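Local coordinates for putative nisin-resistance protein (Streptococcus agalactiae 515, PDB 4Y68) that probably acts as an S41-family serine peptidase that cleaves the lantibiotic nisin and so confers resistance to it, at residues D102-E110 and T122-S133. Sequence-based numbering, arbitrary orientation.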
ATOM      1  N   ASP A 102      11.219   4.475  -9.297  1.00 42.94           N
ATOM      2  CA  ASP A 102      10.627   3.905  -8.091  1.00 43.45           C
ATOM      3  C   ASP A 102      10.497   2.385  -8.208  1.00 45.06           C
ATOM      4  O   ASP A 102      10.695   1.660  -7.230  1.00 44.01           O
ATOM      5  CB  ASP A 102       9.263   4.524  -7.802  1.00 41.91           C
ATOM      6  CG  ASP A 102       8.517   3.795  -6.694  1.00 45.36           C
ATOM      7  OD1 ASP A 102       8.985   3.824  -5.531  1.00 47.47           O
ATOM      8  OD2 ASP A 102       7.460   3.195  -6.983  1.00 46.68           O
ATOM      9  N   THR A 103      10.176   1.899  -9.402  1.00 38.80           N
ATOM     10  CA  THR A 103      10.081   0.467  -9.593  1.00 41.18           C
ATOM     11  C   THR A 103      11.431  -0.212  -9.349  1.00 46.77           C
ATOM     12  O   THR A 103      11.479  -1.368  -8.915  1.00 45.76           O
ATOM     13  CB  THR A 103       9.599   0.110 -11.001  1.00 44.50           C
ATOM     14  OG1 THR A 103       8.812  -1.083 -10.942  1.00 45.01           O
ATOM     15  CG2 THR A 103      10.784  -0.124 -11.930  1.00 46.11           C
ATOM     16  N   LEU A 104      12.523   0.505  -9.627  1.00 43.25           N
ATOM     17  CA  LEU A 104      13.870  -0.074  -9.545  1.00 48.21           C
ATOM     18  C   LEU A 104      14.419  -0.081  -8.123  1.00 44.68           C
ATOM     19  O   LEU A 104      15.503  -0.600  -7.880  1.00 45.06           O
ATOM     20  CB  LEU A 104      14.843   0.680 -10.463  1.00 43.16           C
ATOM     21  CG  LEU A 104      14.574   0.555 -11.963  1.00 49.25           C
ATOM     22  CD1 LEU A 104      15.681   1.226 -12.776  1.00 47.80           C
ATOM     23  CD2 LEU A 104      14.388  -0.906 -12.369  1.00 46.45           C
ATOM     24  N   ASP A 105      13.668   0.506  -7.196  1.00 44.01           N
ATOM     25  CA  ASP A 105      14.027   0.517  -5.780  1.00 47.56           C
ATOM     26  C   ASP A 105      13.480  -0.704  -5.045  1.00 42.51           C
ATOM     27  O   ASP A 105      13.638  -0.833  -3.829  1.00 43.42           O
ATOM     28  CB  ASP A 105      13.500   1.786  -5.108  1.00 51.23           C
ATOM     29  CG  ASP A 105      14.604   2.638  -4.535  1.00 58.64           C
ATOM     30  OD1 ASP A 105      14.476   3.049  -3.359  1.00 63.11           O
ATOM     31  OD2 ASP A 105      15.593   2.900  -5.262  1.00 60.55           O
ATOM     32  N   SER A 106      12.819  -1.590  -5.781  1.00 39.70           N
ATOM     33  CA  SER A 106      12.155  -2.741  -5.163  1.00 39.10           C
ATOM     34  C   SER A 106      13.131  -3.755  -4.558  1.00 37.32           C
ATOM     35  O   SER A 106      14.206  -4.004  -5.100  1.00 36.85           O
ATOM     36  CB  SER A 106      11.257  -3.420  -6.189  1.00 34.88           C
ATOM     37  OG  SER A 106      10.280  -2.504  -6.652  1.00 36.44           O
ATOM     38  N   ARG A 107      12.756  -4.348  -3.432  1.00 34.88           N
ATOM     39  CA  ARG A 107      13.650  -5.298  -2.781  1.00 34.75           C
ATOM     40  C   ARG A 107      12.922  -6.588  -2.473  1.00 31.66           C
ATOM     41  O   ARG A 107      11.697  -6.616  -2.476  1.00 29.25           O
ATOM     42  CB  ARG A 107      14.237  -4.698  -1.509  1.00 33.18           C
ATOM     43  CG  ARG A 107      13.652  -3.342  -1.158  1.00 42.75           C
ATOM     44  CD  ARG A 107      14.686  -2.252  -1.299  1.00 49.24           C
ATOM     45  NE  ARG A 107      14.100  -0.911  -1.190  1.00 55.68           N
ATOM     46  CZ  ARG A 107      14.167  -0.152  -0.097  1.00 58.71           C
ATOM     47  NH1 ARG A 107      14.783  -0.608   0.989  1.00 48.23           N
ATOM     48  NH2 ARG A 107      13.622   1.064  -0.089  1.00 57.23           N
ATOM     49  N   TYR A 108      13.670  -7.663  -2.226  1.00 29.62           N
ATOM     50  CA  TYR A 108      13.039  -8.913  -1.810  1.00 23.82           C
ATOM     51  C   TYR A 108      13.171  -9.177  -0.301  1.00 24.33           C
ATOM     52  O   TYR A 108      14.100  -8.697   0.353  1.00 25.07           O
ATOM     53  CB  TYR A 108      13.602 -10.075  -2.628  1.00 23.71           C
ATOM     54  CG  TYR A 108      13.241  -9.937  -4.089  1.00 29.43           C
ATOM     55  CD1 TYR A 108      11.909  -9.937  -4.506  1.00 30.68           C
ATOM     56  CD2 TYR A 108      14.229  -9.771  -5.055  1.00 35.18           C
ATOM     57  CE1 TYR A 108      11.570  -9.784  -5.857  1.00 30.35           C
ATOM     58  CE2 TYR A 108      13.910  -9.625  -6.397  1.00 35.37           C
ATOM     59  CZ  TYR A 108      12.584  -9.630  -6.797  1.00 41.05           C
ATOM     60  OH  TYR A 108      12.293  -9.470  -8.139  1.00 40.49           O
ATOM     61  N   PRO A 109      12.213  -9.930   0.259  1.00 24.46           N
ATOM     62  CA  PRO A 109      12.216 -10.286   1.682  1.00 28.75           C
ATOM     63  C   PRO A 109      13.471 -11.060   2.034  1.00 30.01           C
ATOM     64  O   PRO A 109      14.044 -11.715   1.165  1.00 28.20           O
ATOM     65  CB  PRO A 109      10.967 -11.178   1.846  1.00 23.50           C
ATOM     66  CG  PRO A 109      10.151 -10.926   0.664  1.00 26.51           C
ATOM     67  CD  PRO A 109      11.120 -10.598  -0.456  1.00 23.88           C
ATOM     68  N   GLU A 110      13.868 -10.978   3.297  1.00 30.35           N
ATOM     69  CA  GLU A 110      15.050 -11.644   3.839  1.00 31.03           C
ATOM     70  C   GLU A 110      14.655 -12.181   5.191  1.00 28.09           C
ATOM     71  O   GLU A 110      13.760 -11.623   5.812  1.00 26.33           O
ATOM     72  CB  GLU A 110      16.211 -10.668   4.011  1.00 29.63           C
ATOM     73  CG  GLU A 110      17.298 -10.748   2.976  1.00 44.83           C
ATOM     74  CD  GLU A 110      18.459  -9.840   3.335  1.00 46.20           C
ATOM     75  OE1 GLU A 110      18.181  -8.690   3.754  1.00 49.12           O
ATOM     76  OE2 GLU A 110      19.634 -10.281   3.215  1.00 47.25           O
ATOM     77  N   THR A 122      12.380  -9.756   7.291  1.00 24.86           N
ATOM     78  CA  THR A 122      12.376  -8.413   6.739  1.00 25.39           C
ATOM     79  C   THR A 122      11.465  -8.366   5.520  1.00 25.07           C
ATOM     80  O   THR A 122      11.624  -9.147   4.585  1.00 28.09           O
ATOM     81  CB  THR A 122      13.797  -7.985   6.366  1.00 28.12           C
ATOM     82  OG1 THR A 122      14.615  -8.060   7.536  1.00 27.58           O
ATOM     83  CG2 THR A 122      13.840  -6.571   5.813  1.00 22.13           C
ATOM     84  N   ILE A 123      10.493  -7.463   5.550  1.00 25.71           N
ATOM     85  CA  ILE A 123       9.471  -7.378   4.515  1.00 24.42           C
ATOM     86  C   ILE A 123       9.500  -5.995   3.867  1.00 23.60           C
ATOM     87  O   ILE A 123       8.898  -5.066   4.384  1.00 25.17           O
ATOM     88  CB  ILE A 123       8.079  -7.668   5.118  1.00 28.87           C
ATOM     89  CG1 ILE A 123       8.030  -9.108   5.653  1.00 27.12           C
ATOM     90  CG2 ILE A 123       6.969  -7.368   4.117  1.00 23.38           C
ATOM     91  CD1 ILE A 123       7.066  -9.289   6.779  1.00 24.17           C
ATOM     92  N   PRO A 124      10.219  -5.847   2.738  1.00 22.52           N
ATOM     93  CA  PRO A 124      10.522  -4.512   2.206  1.00 22.12           C
ATOM     94  C   PRO A 124       9.558  -4.011   1.143  1.00 23.09           C
ATOM     95  O   PRO A 124       8.768  -4.792   0.605  1.00 21.79           O
ATOM     96  CB  PRO A 124      11.901  -4.710   1.577  1.00 22.19           C
ATOM     97  CG  PRO A 124      11.797  -6.091   1.010  1.00 23.67           C
ATOM     98  CD  PRO A 124      10.975  -6.889   2.023  1.00 22.03           C
ATOM     99  N   SER A 125       9.661  -2.722   0.837  1.00 21.62           N
ATOM    100  CA  SER A 125       8.989  -2.109  -0.319  1.00 22.34           C
ATOM    101  C   SER A 125       9.237  -2.844  -1.622  1.00 23.77           C
ATOM    102  O   SER A 125      10.368  -3.173  -1.946  1.00 28.26           O
ATOM    103  CB  SER A 125       9.453  -0.663  -0.519  1.00 23.38           C
ATOM    104  OG  SER A 125       9.607   0.025   0.710  1.00 32.43           O
ATOM    105  N   ILE A 126       8.175  -3.072  -2.378  1.00 22.07           N
ATOM    106  CA  ILE A 126       8.279  -3.510  -3.763  1.00 21.88           C
ATOM    107  C   ILE A 126       7.134  -2.894  -4.545  1.00 25.25           C
ATOM    108  O   ILE A 126       5.972  -2.981  -4.129  1.00 20.42           O
ATOM    109  CB  ILE A 126       8.214  -5.032  -3.914  1.00 19.50           C
ATOM    110  CG1 ILE A 126       8.090  -5.405  -5.394  1.00 20.02           C
ATOM    111  CG2 ILE A 126       7.046  -5.607  -3.112  1.00 19.80           C
ATOM    112  CD1 ILE A 126       8.192  -6.904  -5.654  1.00 22.39           C
ATOM    113  N   SER A 127       7.470  -2.285  -5.677  1.00 24.15           N
ATOM    114  CA  SER A 127       6.506  -1.572  -6.500  1.00 26.28           C
ATOM    115  C   SER A 127       6.299  -2.241  -7.836  1.00 35.03           C
ATOM    116  O   SER A 127       5.503  -1.765  -8.654  1.00 29.64           O
ATOM    117  CB  SER A 127       6.963  -0.138  -6.729  1.00 31.99           C
ATOM    118  OG  SER A 127       6.272   0.709  -5.827  1.00 41.68           O
ATOM    119  N   LYS A 128       7.038  -3.327  -8.065  1.00 27.20           N
ATOM    120  CA  LYS A 128       7.003  -3.992  -9.350  1.00 26.21           C
ATOM    121  C   LYS A 128       5.640  -4.582  -9.596  1.00 30.63           C
ATOM    122  O   LYS A 128       4.920  -4.912  -8.652  1.00 32.25           O
ATOM    123  CB  LYS A 128       8.092  -5.050  -9.433  1.00 31.42           C
ATOM    124  CG  LYS A 128       9.410  -4.464  -9.959  1.00 32.55           C
ATOM    125  CD  LYS A 128      10.579  -5.387  -9.697  1.00 39.99           C
ATOM    126  CE  LYS A 128      11.904  -4.797 -10.188  1.00 44.82           C
ATOM    127  NZ  LYS A 128      13.055  -5.645  -9.747  1.00 46.83           N
ATOM    128  N   LEU A 129       5.282  -4.656 -10.877  1.00 30.63           N
ATOM    129  CA  LEU A 129       3.995  -5.183 -11.339  1.00 31.71           C
ATOM    130  C   LEU A 129       4.170  -6.513 -12.048  1.00 30.88           C
ATOM    131  O   LEU A 129       3.280  -7.349 -12.026  1.00 29.97           O
ATOM    132  CB  LEU A 129       3.304  -4.207 -12.308  1.00 32.72           C
ATOM    133  CG  LEU A 129       2.971  -2.805 -11.812  1.00 32.02           C
ATOM    134  CD1 LEU A 129       2.199  -2.039 -12.885  1.00 23.66           C
ATOM    135  CD2 LEU A 129       2.173  -2.935 -10.512  1.00 28.21           C
ATOM    136  N   ASP A 130       5.314  -6.682 -12.707  1.00 33.13           N
ATOM    137  CA  ASP A 130       5.549  -7.864 -13.520  1.00 36.53           C
ATOM    138  C   ASP A 130       5.470  -9.147 -12.699  1.00 33.90           C
ATOM    139  O   ASP A 130       5.970  -9.232 -11.576  1.00 33.81           O
ATOM    140  CB  ASP A 130       6.901  -7.763 -14.229  1.00 33.62           C
ATOM    141  CG  ASP A 130       8.033  -8.062 -13.325  1.00 37.83           C
ATOM    142  OD1 ASP A 130       8.475  -9.232 -13.317  1.00 39.20           O
ATOM    143  OD2 ASP A 130       8.463  -7.140 -12.600  1.00 38.54           O
ATOM    144  N   LYS A 131       4.815 -10.141 -13.281  1.00 35.31           N
ATOM    145  CA  LYS A 131       4.466 -11.395 -12.613  1.00 35.09           C
ATOM    146  C   LYS A 131       5.658 -12.133 -12.005  1.00 34.36           C
ATOM    147  O   LYS A 131       5.549 -12.753 -10.940  1.00 32.83           O
ATOM    148  CB  LYS A 131       3.760 -12.297 -13.627  1.00 35.21           C
ATOM    149  CG  LYS A 131       3.004 -13.491 -13.087  1.00 38.43           C
ATOM    150  CD  LYS A 131       2.344 -14.226 -14.271  1.00 37.25           C
ATOM    151  CE  LYS A 131       1.128 -15.058 -13.860  1.00 40.52           C
ATOM    152  NZ  LYS A 131       1.432 -16.375 -13.229  1.00 43.42           N
ATOM    153  N   ARG A 132       6.792 -12.084 -12.692  1.00 32.36           N
ATOM    154  CA  ARG A 132       7.959 -12.839 -12.248  1.00 37.39           C
ATOM    155  C   ARG A 132       8.509 -12.257 -10.960  1.00 30.26           C
ATOM    156  O   ARG A 132       8.724 -12.984  -9.997  1.00 31.96           O
ATOM    157  CB  ARG A 132       9.050 -12.872 -13.329  1.00 36.52           C
ATOM    158  CG  ARG A 132      10.298 -13.651 -12.902  1.00 45.80           C
ATOM    159  CD  ARG A 132      11.329 -13.828 -14.034  1.00 55.42           C
ATOM    160  NE  ARG A 132      10.994 -14.936 -14.933  1.00 65.84           N
ATOM    161  CZ  ARG A 132      10.447 -14.790 -16.140  1.00 68.94           C
ATOM    162  NH1 ARG A 132      10.176 -13.574 -16.612  1.00 65.80           N
ATOM    163  NH2 ARG A 132      10.174 -15.859 -16.882  1.00 56.44           N
ATOM    164  N   SER A 133       8.716 -10.944 -10.949  1.00 29.89           N
ATOM    165  CA  SER A 133       9.237 -10.261  -9.774  1.00 30.48           C
ATOM    166  C   SER A 133       8.342 -10.445  -8.558  1.00 29.53           C
ATOM    167  O   SER A 133       8.834 -10.678  -7.449  1.00 25.91           O
ATOM    168  CB  SER A 133       9.400  -8.762 -10.038  1.00 32.37           C
ATOM    169  OG  SER A 133      10.193  -8.506 -11.172  1.00 30.89           O
TER
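Ser106 and Arg107 bond to Ser127 and Ser125 in a surface contact between two mostly coil segments that run antiparallel and form a single beta bridge, Glu110-Thr122. The contact runs from helix 96-103 to the edge strand 110-113 on one side, and from strand 118-122 to the start of helix 131-147 on the other. Ser106 OG joins the two segments. It accepts an almost straight bond from Ser127 N at 3.0 Å (176°) and donates to Thr103 O. The donor sits above that carbonyl plane, and the bond spans the type I turn from Thr103 to Ser106. With chi1 at -60°, OG lies beside its own backbone N and faces Ser127. Next to it, Asp102 OD2 takes a bond from Ser127 OG at 3.0 Å, on the syn side. Arg107 N donates to Ser125 O at 3.0 Å. Arg107 bends at chi2 (-113°), and its NE donates a bent bond to Asp105 O, in the guanidinium plane. Arg107 CG lies 3.5 Å from Pro124 CB, the two side chains passing in opposite directions. Glu110 and Thr122 form an antiparallel hydrogen-bonded pair, with Thr122 N to Glu110 O at 2.8 Å. This is the open end of the hairpin of strands 110-113 and 118-122, at the edge of the mixed sheet. Segment 122-133 lies within the S41 peptidase family region. Pro109 CA adds a CH...O contact to Thr122 O. Tyr108, next to Pro109, reaches the far end of 122-133, where Ser133 O lies at its ring edge, 3.3 Å from CE1. Ser133 lies in the first turn of helix 131-147, which Asp130 N-caps: Asp130 OD1 accepts from Ser133 N at 2.9 Å. The Tyr108 ring also meets that of His136 on this helix. The Lys128 side chain lies nearly perpendicular to that of Thr103, with Lys128 CG 3.6 Å from Thr103 OG1.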